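Local coordinates for YARHG domain-containing protein (Legionella pneumophila subsp. pneumophila, PDB 4G2A) that is of unknown function but may bind a nutrient, pairing a largely beta-stranded region with a helical YARHG domain, at residues Pro181-Leu187 and Arg211-Tyr216. Residues are numbered along the deposited sequence; the frame is centred on the assembly and turned at random.
Sequences PNTPTRL and RADRKY. With SO4 (sulfate ion), chain H; SO4 (sulfate ion), chain G.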
loop_
_atom_site.group_PDB
_atom_site.type_symbol
_atom_site.label_atom_id
_atom_site.label_comp_id
_atom_site.label_asym_id
_atom_site.label_seq_id
_atom_site.Cartn_x
_atom_site.Cartn_y
_atom_site.Cartn_z
ATOM N N PRO A 181 4.459 0.377 -7.158
ATOM C CA PRO A 181 3.022 0.332 -7.495
ATOM C C PRO A 181 2.695 -0.270 -8.867
ATOM O O PRO A 181 1.604 -0.819 -9.036
ATOM C CB PRO A 181 2.607 1.803 -7.430
ATOM C CG PRO A 181 3.619 2.454 -6.537
ATOM C CD PRO A 181 4.900 1.763 -6.878
ATOM N N ASN A 182 3.617 -0.146 -9.850
ATOM C CA ASN A 182 3.452 -0.641 -11.218
ATOM C C ASN A 182 2.365 0.134 -11.993
ATOM O O ASN A 182 1.866 -0.341 -13.021
ATOM C CB ASN A 182 3.187 -2.146 -11.238
ATOM C CG ASN A 182 4.422 -2.932 -10.916
ATOM O OD1 ASN A 182 5.475 -2.738 -11.509
ATOM N ND2 ASN A 182 4.326 -3.834 -9.975
ATOM N N THR A 183 2.015 1.332 -11.502
ATOM C CA THR A 183 1.056 2.260 -12.118
ATOM C C THR A 183 1.553 3.674 -11.795
ATOM O O THR A 183 2.207 3.808 -10.761
ATOM C CB THR A 183 -0.395 1.993 -11.628
ATOM O OG1 THR A 183 -1.324 2.716 -12.447
ATOM C CG2 THR A 183 -0.620 2.373 -10.167
ATOM N N PRO A 184 1.287 4.745 -12.590
ATOM C CA PRO A 184 1.784 6.083 -12.184
ATOM C C PRO A 184 1.165 6.544 -10.854
ATOM O O PRO A 184 -0.023 6.318 -10.608
ATOM C CB PRO A 184 1.402 6.990 -13.369
ATOM C CG PRO A 184 1.199 6.056 -14.511
ATOM C CD PRO A 184 0.594 4.822 -13.894
ATOM N N THR A 185 2.003 7.072 -9.948
ATOM C CA THR A 185 1.576 7.529 -8.625
ATOM C C THR A 185 2.256 8.826 -8.219
ATOM O O THR A 185 3.243 9.255 -8.815
ATOM C CB THR A 185 1.876 6.469 -7.492
ATOM O OG1 THR A 185 3.280 6.286 -7.380
ATOM C CG2 THR A 185 1.190 5.130 -7.699
ATOM N N ARG A 186 1.714 9.420 -7.171
ATOM C CA ARG A 186 2.208 10.568 -6.418
ATOM C C ARG A 186 1.964 10.299 -4.942
ATOM O O ARG A 186 1.011 9.585 -4.600
ATOM C CB ARG A 186 1.500 11.882 -6.836
ATOM C CG ARG A 186 2.047 12.554 -8.094
ATOM C CD ARG A 186 3.540 12.808 -8.001
ATOM N NE ARG A 186 4.101 13.378 -9.223
ATOM C CZ ARG A 186 4.518 12.675 -10.268
ATOM N NH1 ARG A 186 4.385 11.353 -10.287
ATOM N NH2 ARG A 186 5.026 13.292 -11.327
ATOM N N LEU A 187 2.789 10.882 -4.058
ATOM C CA LEU A 187 2.535 10.792 -2.621
ATOM C C LEU A 187 1.351 11.683 -2.313
ATOM O O LEU A 187 1.224 12.733 -2.947
ATOM C CB LEU A 187 3.754 11.260 -1.791
ATOM C CG LEU A 187 5.058 10.553 -1.975
ATOM C CD1 LEU A 187 6.162 11.278 -1.218
ATOM C CD2 LEU A 187 4.958 9.127 -1.548
ATOM N N ARG A 211 6.831 7.413 -14.497
ATOM C CA ARG A 211 5.550 6.879 -14.956
ATOM C C ARG A 211 5.162 5.642 -14.116
ATOM O O ARG A 211 5.213 5.713 -12.892
ATOM C CB ARG A 211 5.593 6.577 -16.481
ATOM C CG ARG A 211 6.144 7.714 -17.375
ATOM C CD ARG A 211 5.090 8.723 -17.836
ATOM N NE ARG A 211 4.563 9.506 -16.712
ATOM C CZ ARG A 211 3.298 9.501 -16.292
ATOM N NH1 ARG A 211 2.374 8.807 -16.950
ATOM N NH2 ARG A 211 2.945 10.208 -15.232
ATOM N N ALA A 212 4.798 4.523 -14.761
ATOM C CA ALA A 212 4.401 3.257 -14.135
ATOM C C ALA A 212 5.561 2.584 -13.390
ATOM O O ALA A 212 5.333 1.666 -12.612
ATOM C CB ALA A 212 3.867 2.315 -15.202
ATOM N N ASP A 213 6.794 3.056 -13.605
ATOM C CA ASP A 213 7.996 2.504 -12.997
ATOM C C ASP A 213 8.493 3.331 -11.792
ATOM O O ASP A 213 9.565 3.036 -11.273
ATOM C CB ASP A 213 9.090 2.390 -14.075
ATOM C CG ASP A 213 8.699 1.503 -15.254
ATOM O OD1 ASP A 213 8.219 0.367 -15.014
ATOM O OD2 ASP A 213 8.883 1.941 -16.415
ATOM N N ARG A 214 7.711 4.329 -11.329
ATOM C CA ARG A 214 8.057 5.175 -10.182
ATOM C C ARG A 214 8.022 4.321 -8.909
ATOM O O ARG A 214 6.990 3.758 -8.588
ATOM C CB ARG A 214 7.128 6.392 -10.095
ATOM C CG ARG A 214 7.747 7.579 -9.367
ATOM C CD ARG A 214 6.685 8.550 -8.868
ATOM N NE ARG A 214 7.227 9.887 -8.603
ATOM C CZ ARG A 214 6.893 10.635 -7.560
ATOM N NH1 ARG A 214 6.021 10.190 -6.665
ATOM N NH2 ARG A 214 7.412 11.845 -7.410
ATOM N N LYS A 215 9.190 4.133 -8.273
ATOM C CA LYS A 215 9.429 3.287 -7.090
ATOM C C LYS A 215 9.813 4.127 -5.891
ATOM O O LYS A 215 10.408 5.194 -6.065
ATOM C CB LYS A 215 10.564 2.284 -7.365
ATOM C CG LYS A 215 10.256 1.232 -8.408
ATOM C CD LYS A 215 11.533 0.511 -8.892
ATOM C CE LYS A 215 12.179 1.163 -10.087
ATOM N NZ LYS A 215 11.373 0.987 -11.327
ATOM N N TYR A 216 9.497 3.632 -4.679
ATOM C CA TYR A 216 9.782 4.276 -3.396
ATOM C C TYR A 216 10.719 3.365 -2.628
ATOM O O TYR A 216 10.348 2.228 -2.308
ATOM C CB TYR A 216 8.474 4.554 -2.638
ATOM C CG TYR A 216 7.496 5.357 -3.475
ATOM C CD1 TYR A 216 7.613 6.743 -3.582
ATOM C CD2 TYR A 216 6.519 4.723 -4.239
ATOM C CE1 TYR A 216 6.758 7.483 -4.403
ATOM C CE2 TYR A 216 5.662 5.450 -5.072
ATOM C CZ TYR A 216 5.775 6.832 -5.136
ATOM O OH TYR A 216 4.909 7.555 -5.904
HETATM S S SO4 H . 6.317 10.708 -13.331
HETATM O O1 SO4 H . 5.025 10.020 -13.211
HETATM O O2 SO4 H . 6.068 12.122 -13.646
HETATM O O3 SO4 H . 7.059 10.607 -12.079
HETATM O O4 SO4 H . 7.115 10.107 -14.396
HETATM S S SO4 G . 4.050 16.791 -10.773
HETATM O O1 SO4 G . 3.771 16.216 -12.093
HETATM O O2 SO4 G . 4.165 18.244 -10.878
HETATM O O3 SO4 G . 2.960 16.465 -9.847
HETATM O O4 SO4 G . 5.307 16.249 -10.261
HETATM O O HOH W 1 5.997 1.407 -10.087
HETATM O O HOH W 2 4.312 4.633 -9.292
HETATM O O HOH W 3 4.383 7.892 -11.516
#
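Thr185 and Tyr216 meet where the turn joining strands 174-180 and 185-187 packs on the loop leading into strand 215-220, at the end of the beta-stranded region that faces the YARHG domain. Their hydroxyls share a short hydrogen bond, Thr185 OG1 to Tyr216 OH at 2.5 Å, made at the edge of the tyrosine ring. Arg214 NH1 also donates to this phenol oxygen, near its guanidinium plane, and forms a salt bridge with Glu190. Apolar contacts pack round the same ring: Pro181 CG comes to its edge, 3.9 Å from Tyr216 CE2, and Leu187 CD2 approaches Tyr216 CE1.

The guanidinium groups of Arg186 and Arg214 stack, planes 21° apart and centres 4.2 Å apart, with Arg186 NH1 over the rim of the Arg214 group. Bent at chi2 (-54°), the Arg186 chain brings its end back over Arg214; Arg186 NH1 also donates to the carbonyl Thr185 O at 2.8 Å. Two sulfates, probably from the crystallisation liquor, lie at the edge of the Arg186 group, which donates to both. The chain H sulfate takes a nearly straight bond from Arg186 NH2 at O2 (2.8 Å, 168°), and its O4 accepts from the backbone N of Arg211, whose NH2 is also bonded to Trp294 O.

Water bridges the backbones of the two segments. One water accepts from Asn182 N and donates to the carbonyls of Ala212 and Arg214; a second donates to Thr183 O and Arg214 O and is hydrogen-bonded to Thr185 OG1. Beside them, Pro184 CA directs its C-H at Arg211 O, 3.5 Å away.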